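Local coordinates for protein alpha-1,3-glucanase (Bacillus circulans, PDB 5ZRU) that hydrolyses alpha-1,3-glucan as a GH87 glucanase, this chain being its catalytic unit, at residues D75-R80 and D152-Q157; L96-N101 and W142-P147; F323-Y328 and N337-E342; T456-S461 and G473-E478; I492-I495 and A501-F504. All blocks are in the same frame, centred on the assembly; numbering follows the deposited sequence.

Contact 1: residues D75-R80 and D152-Q157; sequences DGVTMR and DTIRIQ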
# COMPACT_ATOMS: atom_id res chain seq x y z
N ASP A 75 -3.99 -22.99 -6.05
CA ASP A 75 -4.18 -23.37 -4.66
C ASP A 75 -3.92 -22.23 -3.67
O ASP A 75 -4.13 -22.42 -2.47
CB ASP A 75 -3.32 -24.59 -4.29
CG ASP A 75 -1.92 -24.56 -4.90
OD1 ASP A 75 -1.65 -23.78 -5.83
OD2 ASP A 75 -1.07 -25.34 -4.42
N GLY A 76 -3.49 -21.06 -4.13
CA GLY A 76 -3.28 -19.92 -3.26
C GLY A 76 -4.45 -18.95 -3.34
O GLY A 76 -4.78 -18.46 -4.42
N VAL A 77 -5.09 -18.70 -2.20
CA VAL A 77 -6.26 -17.82 -2.15
C VAL A 77 -5.98 -16.68 -1.18
O VAL A 77 -5.59 -16.92 -0.04
CB VAL A 77 -7.54 -18.56 -1.73
CG1 VAL A 77 -8.74 -17.61 -1.83
CG2 VAL A 77 -7.77 -19.81 -2.61
N THR A 78 -6.24 -15.46 -1.62
CA THR A 78 -6.24 -14.28 -0.76
C THR A 78 -7.66 -13.73 -0.74
O THR A 78 -8.34 -13.73 -1.77
CB THR A 78 -5.26 -13.21 -1.26
OG1 THR A 78 -3.97 -13.80 -1.43
CG2 THR A 78 -5.16 -12.07 -0.25
N MET A 79 -8.12 -13.31 0.43
CA MET A 79 -9.46 -12.77 0.58
C MET A 79 -9.38 -11.40 1.23
O MET A 79 -8.74 -11.25 2.28
CB MET A 79 -10.36 -13.69 1.41
CG MET A 79 -11.78 -13.10 1.64
SD MET A 79 -12.88 -14.23 2.52
CE MET A 79 -12.07 -14.30 4.12
N ARG A 80 -10.02 -10.40 0.61
CA ARG A 80 -10.20 -9.10 1.24
C ARG A 80 -11.59 -9.06 1.87
O ARG A 80 -12.59 -9.30 1.18
CB ARG A 80 -10.01 -7.96 0.24
CG ARG A 80 -10.00 -6.57 0.91
CD ARG A 80 -9.51 -5.52 -0.06
NE ARG A 80 -9.30 -4.23 0.60
CZ ARG A 80 -10.18 -3.23 0.59
NH1 ARG A 80 -11.35 -3.36 -0.04
NH2 ARG A 80 -9.89 -2.10 1.22
N ASP A 152 -14.61 -25.23 -11.07
CA ASP A 152 -14.81 -25.38 -9.64
C ASP A 152 -15.58 -24.18 -9.10
O ASP A 152 -15.46 -23.06 -9.61
CB ASP A 152 -13.48 -25.48 -8.90
CG ASP A 152 -12.83 -26.85 -9.03
OD1 ASP A 152 -13.50 -27.81 -9.47
OD2 ASP A 152 -11.63 -26.95 -8.68
N THR A 153 -16.38 -24.41 -8.07
CA THR A 153 -17.00 -23.32 -7.34
C THR A 153 -16.35 -23.21 -5.98
O THR A 153 -16.19 -24.22 -5.29
CB THR A 153 -18.51 -23.52 -7.20
OG1 THR A 153 -18.75 -24.73 -6.48
CG2 THR A 153 -19.16 -23.60 -8.57
N ILE A 154 -15.93 -22.01 -5.61
CA ILE A 154 -15.41 -21.75 -4.27
C ILE A 154 -16.39 -20.82 -3.58
O ILE A 154 -16.78 -19.78 -4.14
CB ILE A 154 -13.98 -21.19 -4.30
CG1 ILE A 154 -13.50 -20.85 -2.87
CG2 ILE A 154 -13.88 -20.02 -5.28
CD1 ILE A 154 -11.98 -20.61 -2.75
N ARG A 155 -16.86 -21.23 -2.41
CA ARG A 155 -17.88 -20.52 -1.67
C ARG A 155 -17.28 -20.07 -0.35
O ARG A 155 -16.62 -20.86 0.33
CB ARG A 155 -19.11 -21.39 -1.41
CG ARG A 155 -20.11 -20.76 -0.45
CD ARG A 155 -21.27 -21.69 -0.13
NE ARG A 155 -22.05 -22.02 -1.32
CZ ARG A 155 -23.30 -22.47 -1.28
NH1 ARG A 155 -23.92 -22.63 -0.12
NH2 ARG A 155 -23.93 -22.76 -2.40
N ILE A 156 -17.50 -18.80 -0.01
CA ILE A 156 -17.18 -18.25 1.31
C ILE A 156 -18.50 -18.11 2.06
O ILE A 156 -19.40 -17.40 1.60
CB ILE A 156 -16.48 -16.89 1.20
CG1 ILE A 156 -15.27 -16.95 0.25
CG2 ILE A 156 -16.08 -16.40 2.58
CD1 ILE A 156 -14.23 -18.01 0.61
N GLN A 157 -18.63 -18.77 3.20
CA GLN A 157 -19.92 -18.84 3.87
C GLN A 157 -19.78 -18.58 5.36
O GLN A 157 -18.86 -19.09 6.01
CB GLN A 157 -20.58 -20.21 3.62
CG GLN A 157 -21.91 -20.41 4.34
CD GLN A 157 -22.67 -21.63 3.84
OE1 GLN A 157 -22.74 -21.88 2.64
NE2 GLN A 157 -23.22 -22.40 4.77
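The core of the beta-sandwich in the D1 part of the catalytic unit holds this contact, where Val77 and Met79 of one sheet face Ile154 and Ile156 of the other. Strand 76-82 belongs to the larger antiparallel sheet. Strand 153-157 is the middle strand of the five-stranded one. No hydrogen bond joins the segments. The CA atoms of Val77 and Ile154 stand 10.2 Å apart, and the side chains alone span that distance. Val77 CG2 meets Ile154 CD1 at 4.3 Å, a light methyl-to-methyl touch. Met79 comes closer, with SD 3.9 Å from Ile156 CG2. Met79 and Ile156 lie alongside one another, pointing opposite ways. Met79 runs out extended and then bends at its thioether (chi3 66°), and the sulfur, not the terminal methyl, makes the closest approach. Val168 packs on both Met79 and Ile156, and Leu96 and Val98 cover Ile156 from the neighbouring strand. Asp75 and Gly76 together oppose Glu174 in a classic beta bulge. On the side of strand 153-157 turned from the core, Arg155 NH1 donates to Gln157 OE1 at 3.1 Å, in the guanidinium plane and nearly straight (171°).

Contact 2: residues L96-N101 and W142-P147; sequences LDVYVN and WKMDTP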
# COMPACT_ATOMS: atom_id res chain seq x y z
N LEU A 96 -14.58 -17.56 8.78
CA LEU A 96 -15.50 -17.87 7.69
C LEU A 96 -15.12 -19.24 7.14
O LEU A 96 -13.97 -19.65 7.22
CB LEU A 96 -15.47 -16.81 6.58
CG LEU A 96 -16.20 -15.49 6.85
CD1 LEU A 96 -15.92 -14.48 5.75
CD2 LEU A 96 -17.72 -15.70 6.98
N ASP A 97 -16.11 -19.94 6.59
CA ASP A 97 -15.93 -21.29 6.05
C ASP A 97 -15.75 -21.23 4.54
O ASP A 97 -16.31 -20.38 3.85
CB ASP A 97 -17.13 -22.18 6.38
CG ASP A 97 -17.21 -22.54 7.86
OD1 ASP A 97 -16.23 -22.33 8.59
OD2 ASP A 97 -18.27 -23.04 8.30
N VAL A 98 -14.95 -22.17 4.02
CA VAL A 98 -14.66 -22.28 2.59
C VAL A 98 -15.16 -23.63 2.11
O VAL A 98 -14.82 -24.67 2.71
CB VAL A 98 -13.15 -22.14 2.32
CG1 VAL A 98 -12.85 -22.23 0.81
CG2 VAL A 98 -12.62 -20.84 2.92
N TYR A 99 -15.97 -23.63 1.06
CA TYR A 99 -16.43 -24.85 0.41
C TYR A 99 -15.95 -24.86 -1.04
O TYR A 99 -15.93 -23.82 -1.69
CB TYR A 99 -17.97 -24.96 0.42
CG TYR A 99 -18.57 -25.08 1.81
CD1 TYR A 99 -18.74 -23.96 2.61
CD2 TYR A 99 -18.99 -26.31 2.30
CE1 TYR A 99 -19.30 -24.06 3.87
CE2 TYR A 99 -19.55 -26.42 3.56
CZ TYR A 99 -19.70 -25.30 4.34
OH TYR A 99 -20.25 -25.40 5.60
N VAL A 100 -15.56 -26.03 -1.53
CA VAL A 100 -15.23 -26.21 -2.93
C VAL A 100 -16.17 -27.26 -3.49
O VAL A 100 -16.19 -28.40 -3.00
CB VAL A 100 -13.77 -26.62 -3.13
CG1 VAL A 100 -13.48 -26.76 -4.62
CG2 VAL A 100 -12.85 -25.59 -2.51
N ASN A 101 -16.94 -26.89 -4.51
CA ASN A 101 -17.91 -27.79 -5.12
C ASN A 101 -18.81 -28.42 -4.05
O ASN A 101 -19.19 -29.59 -4.14
CB ASN A 101 -17.20 -28.86 -5.95
CG ASN A 101 -16.39 -28.26 -7.08
OD1 ASN A 101 -16.84 -27.32 -7.74
ND2 ASN A 101 -15.20 -28.79 -7.32
N TRP A 142 -4.62 -18.23 2.34
CA TRP A 142 -4.47 -19.63 2.74
C TRP A 142 -4.22 -20.45 1.48
O TRP A 142 -4.43 -19.98 0.36
CB TRP A 142 -5.71 -20.14 3.49
CG TRP A 142 -6.98 -20.17 2.65
CD1 TRP A 142 -7.42 -21.21 1.87
CD2 TRP A 142 -7.95 -19.13 2.51
NE1 TRP A 142 -8.60 -20.87 1.25
CE2 TRP A 142 -8.95 -19.60 1.63
CE3 TRP A 142 -8.08 -17.84 3.04
CZ2 TRP A 142 -10.06 -18.84 1.27
CZ3 TRP A 142 -9.18 -17.07 2.68
CH2 TRP A 142 -10.16 -17.58 1.81
N LYS A 143 -3.78 -21.69 1.68
CA LYS A 143 -3.52 -22.61 0.58
C LYS A 143 -4.53 -23.74 0.62
O LYS A 143 -4.85 -24.26 1.69
CB LYS A 143 -2.10 -23.18 0.65
CG LYS A 143 -1.01 -22.19 0.31
CD LYS A 143 0.37 -22.83 0.36
CE LYS A 143 0.76 -23.21 1.78
NZ LYS A 143 2.20 -23.62 1.84
N MET A 144 -5.04 -24.10 -0.55
CA MET A 144 -5.95 -25.23 -0.69
C MET A 144 -5.16 -26.53 -0.78
O MET A 144 -4.02 -26.55 -1.24
CB MET A 144 -6.80 -25.06 -1.95
CG MET A 144 -7.48 -23.70 -2.07
SD MET A 144 -8.64 -23.47 -0.71
CE MET A 144 -9.83 -24.76 -1.06
N ASP A 145 -5.79 -27.63 -0.34
CA ASP A 145 -5.12 -28.93 -0.41
C ASP A 145 -4.87 -29.36 -1.84
O ASP A 145 -3.89 -30.07 -2.11
CB ASP A 145 -5.94 -30.00 0.30
CG ASP A 145 -6.07 -29.75 1.78
OD1 ASP A 145 -6.93 -30.41 2.41
OD2 ASP A 145 -5.34 -28.89 2.31
N THR A 146 -5.74 -28.99 -2.77
CA THR A 146 -5.52 -29.23 -4.19
C THR A 146 -5.89 -27.97 -4.95
O THR A 146 -6.77 -27.22 -4.52
CB THR A 146 -6.35 -30.42 -4.72
OG1 THR A 146 -7.74 -30.09 -4.66
CG2 THR A 146 -6.10 -31.68 -3.88
N PRO A 147 -5.24 -27.72 -6.08
CA PRO A 147 -5.53 -26.49 -6.83
C PRO A 147 -6.97 -26.45 -7.33
O PRO A 147 -7.52 -27.45 -7.78
CB PRO A 147 -4.54 -26.54 -8.00
CG PRO A 147 -3.44 -27.45 -7.55
CD PRO A 147 -4.13 -28.48 -6.68
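This is an apolar contact between the two sheets of the D1 beta-sandwich, made by Val98 and Val100 against Trp142 and Met144. Strand 96-100 lies in the five-stranded sheet and residues 142-144 on strand 132-144 of the other. The two short axes pass 10.9 Å apart at their closest and run in nearly the same direction, 26° from parallel. No hydrogen bond crosses between them.

Val98 spreads its two methyls over two partners. Its CG2 lies 3.6 Å from Trp142 CZ2 and meets the ring at a slant. Its CG1 only grazes Met144 CE, at 4.4 Å. The Trp142 ring swings inward from a crowded position, with CG between the backbone N and carbonyl carbon (chi1 65°). Val100 and Met144 reach for each other tip to tip. Here Val100 CG2 sits 3.5 Å from Met144 CE, a snug fit for two methyl groups. Met144 bends at both chi2 and chi3, and its SD lies in the plane of the indole at the ring edge. Val77 touches both Trp142 and Met144, and Val108 packs on Val98.

Trp142 NE1 is buried here with no hydrogen-bond partner in the model. All the contacts across the two segments are apolar, so none of them can satisfy this N-H. The polarisable sulfur, 3.3 Å from Met144 SD to Trp142 NE1, may offset part of that cost.

Contact 3: residues F323-Y328 and N337-E342; sequences FWVGDY and NGLVIE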
# COMPACT_ATOMS: atom_id res chain seq x y z
N PHE A 323 7.76 -0.38 4.36
CA PHE A 323 9.18 -0.04 4.32
C PHE A 323 9.36 1.40 4.78
O PHE A 323 8.65 2.29 4.31
CB PHE A 323 9.75 -0.12 2.88
CG PHE A 323 9.86 -1.51 2.33
CD1 PHE A 323 8.72 -2.21 1.93
CD2 PHE A 323 11.09 -2.12 2.18
CE1 PHE A 323 8.82 -3.49 1.39
CE2 PHE A 323 11.20 -3.39 1.65
CZ PHE A 323 10.08 -4.08 1.26
N TRP A 324 10.35 1.65 5.64
CA TRP A 324 10.81 3.02 5.89
C TRP A 324 12.31 3.07 5.67
O TRP A 324 13.09 2.63 6.52
CB TRP A 324 10.44 3.49 7.30
CG TRP A 324 10.65 4.96 7.44
CD1 TRP A 324 11.83 5.62 7.72
CD2 TRP A 324 9.66 5.98 7.26
NE1 TRP A 324 11.61 6.98 7.73
CE2 TRP A 324 10.28 7.22 7.46
CE3 TRP A 324 8.29 5.95 6.96
CZ2 TRP A 324 9.59 8.44 7.36
CZ3 TRP A 324 7.60 7.15 6.86
CH2 TRP A 324 8.25 8.38 7.07
N VAL A 325 12.73 3.58 4.51
CA VAL A 325 14.14 3.58 4.12
C VAL A 325 14.74 4.90 4.57
O VAL A 325 14.38 5.96 4.06
CB VAL A 325 14.29 3.36 2.61
CG1 VAL A 325 15.77 3.19 2.24
CG2 VAL A 325 13.49 2.14 2.20
N GLY A 326 15.65 4.84 5.54
CA GLY A 326 16.25 6.07 6.03
C GLY A 326 17.10 5.90 7.26
O GLY A 326 16.74 5.17 8.19
N ASP A 327 18.24 6.58 7.27
CA ASP A 327 19.18 6.52 8.37
C ASP A 327 18.90 7.62 9.38
O ASP A 327 18.83 8.80 9.02
CB ASP A 327 20.62 6.67 7.88
CG ASP A 327 21.60 6.76 9.03
OD1 ASP A 327 21.57 5.86 9.89
OD2 ASP A 327 22.37 7.74 9.07
N TYR A 328 18.78 7.24 10.66
CA TYR A 328 18.68 8.19 11.76
C TYR A 328 19.79 8.00 12.78
O TYR A 328 19.76 8.63 13.84
CB TYR A 328 17.31 8.09 12.43
CG TYR A 328 16.22 8.33 11.43
CD1 TYR A 328 15.76 9.62 11.17
CD2 TYR A 328 15.69 7.28 10.68
CE1 TYR A 328 14.79 9.85 10.23
CE2 TYR A 328 14.71 7.50 9.73
CZ TYR A 328 14.26 8.78 9.51
OH TYR A 328 13.29 9.01 8.56
N ASN A 337 21.30 3.88 -1.62
CA ASN A 337 21.49 4.30 -3.00
C ASN A 337 21.26 3.08 -3.88
O ASN A 337 21.92 2.05 -3.69
CB ASN A 337 22.91 4.86 -3.19
CG ASN A 337 23.06 5.70 -4.45
OD1 ASN A 337 22.09 6.07 -5.10
ND2 ASN A 337 24.30 6.04 -4.77
N GLY A 338 20.33 3.19 -4.82
CA GLY A 338 20.09 2.09 -5.74
C GLY A 338 19.28 0.93 -5.19
O GLY A 338 19.35 -0.18 -5.74
N LEU A 339 18.53 1.13 -4.12
CA LEU A 339 17.67 0.07 -3.61
C LEU A 339 16.56 -0.24 -4.61
O LEU A 339 15.97 0.67 -5.20
CB LEU A 339 17.06 0.47 -2.27
CG LEU A 339 15.95 -0.43 -1.73
CD1 LEU A 339 16.50 -1.79 -1.29
CD2 LEU A 339 15.23 0.25 -0.58
N VAL A 340 16.28 -1.52 -4.81
CA VAL A 340 15.14 -1.95 -5.62
C VAL A 340 14.22 -2.79 -4.76
O VAL A 340 14.64 -3.81 -4.20
CB VAL A 340 15.59 -2.72 -6.87
CG1 VAL A 340 14.35 -3.21 -7.66
CG2 VAL A 340 16.46 -1.82 -7.75
N ILE A 341 12.97 -2.37 -4.67
CA ILE A 341 11.89 -3.16 -4.08
C ILE A 341 11.02 -3.62 -5.24
O ILE A 341 10.52 -2.78 -6.00
CB ILE A 341 11.09 -2.33 -3.07
CG1 ILE A 341 11.99 -1.89 -1.90
CG2 ILE A 341 9.87 -3.10 -2.57
CD1 ILE A 341 11.33 -0.81 -1.00
N GLU A 342 10.86 -4.93 -5.42
CA GLU A 342 10.10 -5.35 -6.59
C GLU A 342 9.35 -6.64 -6.32
O GLU A 342 9.67 -7.39 -5.39
CB GLU A 342 11.00 -5.53 -7.83
CG GLU A 342 12.05 -6.62 -7.69
CD GLU A 342 13.02 -6.66 -8.88
OE1 GLU A 342 12.71 -6.05 -9.93
OE2 GLU A 342 14.08 -7.29 -8.75
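Ile341 lays its end methyl over one face of the Phe323 ring. Ile341 CD1 is 3.7 Å from the ring centroid of Phe323 and 21° off the normal, a CH-pi contact. The methyl is shifted toward the rim and comes within 3.4 Å of Phe323 CD2. The other branch shares the work, with Ile341 CG2 4.0 Å from Phe323 CZ. The first torsion of Ile341 (chi1 -63°) turns both branches to the ring, CG1 anti to the carbonyl carbon and CG2 anti to the backbone N. Beside this pair, Val325 and Leu339 meet tip to tip, with Val325 CG2 3.8 Å from Leu339 CD2. With an alanine in place of Phe323, the face under Ile341 CD1 would be gone and a gap would probably open beside that methyl.

Farther out, Phe301 stacks with Phe323, and Phe305 touches Phe323, Val325 and Leu339. Trp324 points the other way from its strand; its NE1 donates in the ring plane to Tyr328 OH at 2.8 Å, tying the strand to the following loop. Strands 323-325 and 340-342 pair with parallel strands of other turns. Such turn-on-turn stacking round an apolar interior defines a parallel beta-helix, consistent with D2's place in the pectate lyase-like clan.

Contact 4: residues T456-S461 and G473-E478; sequences TTIINS and GAIDLE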
# COMPACT_ATOMS: atom_id res chain seq x y z
N THR A 456 -0.18 6.34 -16.86
CA THR A 456 -0.78 5.91 -15.60
C THR A 456 -2.29 6.04 -15.69
O THR A 456 -2.81 7.02 -16.24
CB THR A 456 -0.22 6.73 -14.43
OG1 THR A 456 1.15 6.34 -14.20
CG2 THR A 456 -1.03 6.50 -13.14
N THR A 457 -2.99 5.04 -15.17
CA THR A 457 -4.45 5.02 -15.12
C THR A 457 -4.90 5.18 -13.68
O THR A 457 -4.40 4.50 -12.78
CB THR A 457 -4.99 3.71 -15.70
OG1 THR A 457 -4.63 3.64 -17.07
CG2 THR A 457 -6.52 3.64 -15.57
N ILE A 458 -5.84 6.11 -13.47
CA ILE A 458 -6.35 6.47 -12.15
C ILE A 458 -7.85 6.27 -12.19
O ILE A 458 -8.51 6.73 -13.12
CB ILE A 458 -6.02 7.94 -11.81
CG1 ILE A 458 -4.51 8.13 -11.65
CG2 ILE A 458 -6.82 8.40 -10.60
CD1 ILE A 458 -4.06 9.60 -11.71
N ILE A 459 -8.39 5.58 -11.18
CA ILE A 459 -9.80 5.18 -11.19
C ILE A 459 -10.42 5.43 -9.82
O ILE A 459 -9.86 5.01 -8.80
CB ILE A 459 -9.97 3.69 -11.59
CG1 ILE A 459 -9.34 3.41 -12.95
CG2 ILE A 459 -11.46 3.30 -11.61
CD1 ILE A 459 -9.41 1.94 -13.37
N ASN A 460 -11.57 6.11 -9.80
CA ASN A 460 -12.38 6.27 -8.59
C ASN A 460 -11.62 6.97 -7.47
O ASN A 460 -11.81 6.67 -6.29
CB ASN A 460 -12.89 4.92 -8.08
CG ASN A 460 -13.77 4.20 -9.06
OD1 ASN A 460 -14.41 4.81 -9.91
ND2 ASN A 460 -13.82 2.87 -8.95
N SER A 461 -10.75 7.92 -7.82
CA SER A 461 -9.89 8.56 -6.83
C SER A 461 -10.23 10.04 -6.70
O SER A 461 -11.17 10.55 -7.30
CB SER A 461 -8.42 8.33 -7.20
OG SER A 461 -8.12 6.94 -7.15
N GLY A 473 -7.82 16.59 -5.29
CA GLY A 473 -7.90 16.12 -6.65
C GLY A 473 -7.49 14.66 -6.77
O GLY A 473 -6.82 14.11 -5.90
N ALA A 474 -7.94 14.01 -7.84
CA ALA A 474 -7.33 12.73 -8.19
C ALA A 474 -5.83 12.90 -8.34
O ALA A 474 -5.04 12.03 -7.92
CB ALA A 474 -7.97 12.18 -9.47
N ILE A 475 -5.41 14.01 -8.94
CA ILE A 475 -4.04 14.52 -8.85
C ILE A 475 -4.12 15.81 -8.06
O ILE A 475 -4.86 16.72 -8.44
CB ILE A 475 -3.44 14.77 -10.24
CG1 ILE A 475 -3.36 13.47 -11.05
CG2 ILE A 475 -2.06 15.43 -10.13
CD1 ILE A 475 -2.81 13.69 -12.48
N ASP A 476 -3.37 15.89 -6.96
CA ASP A 476 -3.48 17.02 -6.04
C ASP A 476 -2.12 17.65 -5.82
O ASP A 476 -1.19 16.99 -5.33
CB ASP A 476 -4.11 16.60 -4.71
CG ASP A 476 -4.61 17.78 -3.91
OD1 ASP A 476 -3.82 18.37 -3.13
OD2 ASP A 476 -5.79 18.15 -4.09
N LEU A 477 -2.00 18.93 -6.14
CA LEU A 477 -0.76 19.66 -6.00
C LEU A 477 -0.98 20.82 -5.05
O LEU A 477 -1.86 21.66 -5.26
CB LEU A 477 -0.25 20.15 -7.36
CG LEU A 477 -0.19 19.08 -8.47
CD1 LEU A 477 0.23 19.71 -9.79
CD2 LEU A 477 0.78 17.95 -8.09
N GLU A 478 -0.15 20.89 -4.01
CA GLU A 478 -0.34 21.85 -2.92
C GLU A 478 0.98 22.56 -2.68
O GLU A 478 1.95 21.94 -2.25
CB GLU A 478 -0.83 21.14 -1.66
CG GLU A 478 -1.00 22.05 -0.47
CD GLU A 478 -1.29 21.27 0.80
OE1 GLU A 478 -2.27 20.49 0.82
OE2 GLU A 478 -0.51 21.41 1.77
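Ile458 overlaps Ala474 and Ile475 with two different branches. Its CG2 lies 4.1 Å from Ala474 CB. Its CD1 lies 4.0 Å from Ile475 CG1, and the two isoleucine side chains are set crosswise, near perpendicular. In Ile458, chi1 -67° puts CG1 beside the backbone N, and the extended second torsion carries CD1 to Ile475. CG2 is left for the alanine. Ala474 also faces the turn after the strand, with its CB 4.5 Å from Ser461 CB.

Each segment also has one polar bond of its own. Ser461 OG donates to Ile459 O at 3.1 Å from well above the carbonyl plane, 60° out of it. Gly473 N donates to Asp476 OD2 at 2.8 Å, on the anti lone pair of that oxygen. Asp476 OD1 has a salt bridge with Arg472.

Both segments belong to one coil of the D2 parallel beta-helix, and strands and loops surround them. Strand 451-459 pairs with strands 419-421, 424-426 and 487-495. Strand 475-478 lies between strands 435-437 and 502-505. The next coil closes over the patch, where Ile494 packs on Ala474 and Ile475, and Ile492 on Ile458.

Contact 5: residues I492-I495 and A501-F504; sequences IDII and AIQF
Ile494 forms the closer part of this contact, packed on Ala501 and Ile502. Its two branches divide the work. Ile494 CD1 reaches Ile502 CG1 at 4.0 Å, and the two side chains lie roughly perpendicular. Ile494 CG2 meets Ala501 CB at 4.2 Å. These are ordinary van der Waals distances, with no hydrogen bond between the segments. The CA atoms of Ile494 and Ala501 are 6.8 Å apart, close enough for a single methyl on the alanine to reach its partner. Ile502 starts out at a slant to the opposite strand, and its outer atoms then come nearer. Its CG1 is set beside the backbone N (chi1 -56°), and that is the carbon Ile494 touches. All three residues are buried.

The two segments are consecutive strands of one coil of the D2 parallel beta-helix. Strand 487-495 runs into a six-residue connection, and strand 502-505 leaves it in a new direction. Ile494 thus fills the inside of a corner. The coils above and below continue the apolar filling: Ile458 packs on Ile494, and Ile520 on Ala501.

The other side of strand 492-495 is looser. Asp493 and Ile495 alternate with Ile494 and are partly exposed, and neither touches segment 501-504. Ile495 packs on Thr457. Asp493 is the polar member there. Its OD2 makes a salt bridge with Arg12, and Asp493 OD1 takes a hydrogen bond from Asn519 ND2, a residue of the next coil.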
# COMPACT_ATOMS: atom_id res chain seq x y z
N ILE A 492 -1.87 10.28 -19.00
CA ILE A 492 -2.57 9.94 -17.76
C ILE A 492 -4.05 9.81 -18.09
O ILE A 492 -4.64 10.73 -18.67
CB ILE A 492 -2.38 10.99 -16.65
CG1 ILE A 492 -0.91 11.42 -16.52
CG2 ILE A 492 -2.97 10.48 -15.32
CD1 ILE A 492 0.02 10.38 -15.96
N ASP A 493 -4.66 8.69 -17.68
CA ASP A 493 -6.10 8.50 -17.80
C ASP A 493 -6.69 8.60 -16.40
O ASP A 493 -6.28 7.87 -15.50
CB ASP A 493 -6.42 7.16 -18.44
CG ASP A 493 -5.95 7.08 -19.87
OD1 ASP A 493 -6.65 7.62 -20.75
OD2 ASP A 493 -4.87 6.51 -20.11
N ILE A 494 -7.64 9.52 -16.23
CA ILE A 494 -8.25 9.80 -14.93
C ILE A 494 -9.74 9.54 -15.06
O ILE A 494 -10.46 10.32 -15.70
CB ILE A 494 -7.98 11.24 -14.46
CG1 ILE A 494 -6.53 11.67 -14.78
CG2 ILE A 494 -8.22 11.34 -12.95
CD1 ILE A 494 -6.17 13.10 -14.33
N ILE A 495 -10.22 8.46 -14.43
CA ILE A 495 -11.54 7.91 -14.69
C ILE A 495 -12.40 7.98 -13.43
O ILE A 495 -11.98 7.52 -12.36
CB ILE A 495 -11.44 6.46 -15.19
CG1 ILE A 495 -10.61 6.43 -16.48
CG2 ILE A 495 -12.82 5.85 -15.35
CD1 ILE A 495 -10.02 5.08 -16.76
N ALA A 501 -10.72 16.35 -10.93
CA ALA A 501 -9.65 15.45 -11.39
C ALA A 501 -8.27 16.00 -11.06
O ALA A 501 -7.40 15.26 -10.57
CB ALA A 501 -9.78 15.22 -12.90
N ILE A 502 -8.02 17.27 -11.33
CA ILE A 502 -6.72 17.88 -11.09
C ILE A 502 -6.93 19.15 -10.26
O ILE A 502 -7.73 20.01 -10.65
CB ILE A 502 -5.99 18.22 -12.41
CG1 ILE A 502 -5.86 16.96 -13.27
CG2 ILE A 502 -4.61 18.80 -12.14
CD1 ILE A 502 -5.38 17.27 -14.67
N GLN A 503 -6.21 19.25 -9.14
CA GLN A 503 -6.43 20.31 -8.14
C GLN A 503 -5.11 20.97 -7.77
O GLN A 503 -4.13 20.28 -7.47
CB GLN A 503 -7.11 19.73 -6.88
CG GLN A 503 -7.17 20.67 -5.67
CD GLN A 503 -8.09 20.12 -4.57
OE1 GLN A 503 -9.12 19.53 -4.87
NE2 GLN A 503 -7.70 20.30 -3.31
N PHE A 504 -5.09 22.31 -7.79
CA PHE A 504 -3.95 23.13 -7.41
C PHE A 504 -4.36 24.09 -6.30
O PHE A 504 -5.39 24.76 -6.43
CB PHE A 504 -3.42 24.05 -8.54
CG PHE A 504 -3.01 23.36 -9.80
CD1 PHE A 504 -3.97 22.88 -10.69
CD2 PHE A 504 -1.68 23.29 -10.15
CE1 PHE A 504 -3.59 22.30 -11.88
CE2 PHE A 504 -1.30 22.70 -11.36
CZ PHE A 504 -2.25 22.21 -12.21

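In the fold
Contacts 1 and 2 lie in D1, and contacts 3, 4 and 5 follow later in the chain in D2. Contacts 1 and 2 have centres about 6 Å apart and join the same two sheets of the beta-sandwich; residues 96-101 and 142-147 both fall between 75-80 and 152-157 in sequence. Contacts 4 and 5 are also neighbours, with centres about 5 Å apart. They occupy successive coils of the beta-helix, with probable backbone hydrogen bonds between strands 451-459 and 487-495. Contact 3 lies in an earlier coil, its centre about 25 Å from that of contact 4 and 34 Å from that of contact 1. The five thus sample the apolar interiors of the D1 sandwich and the D2 beta-helix.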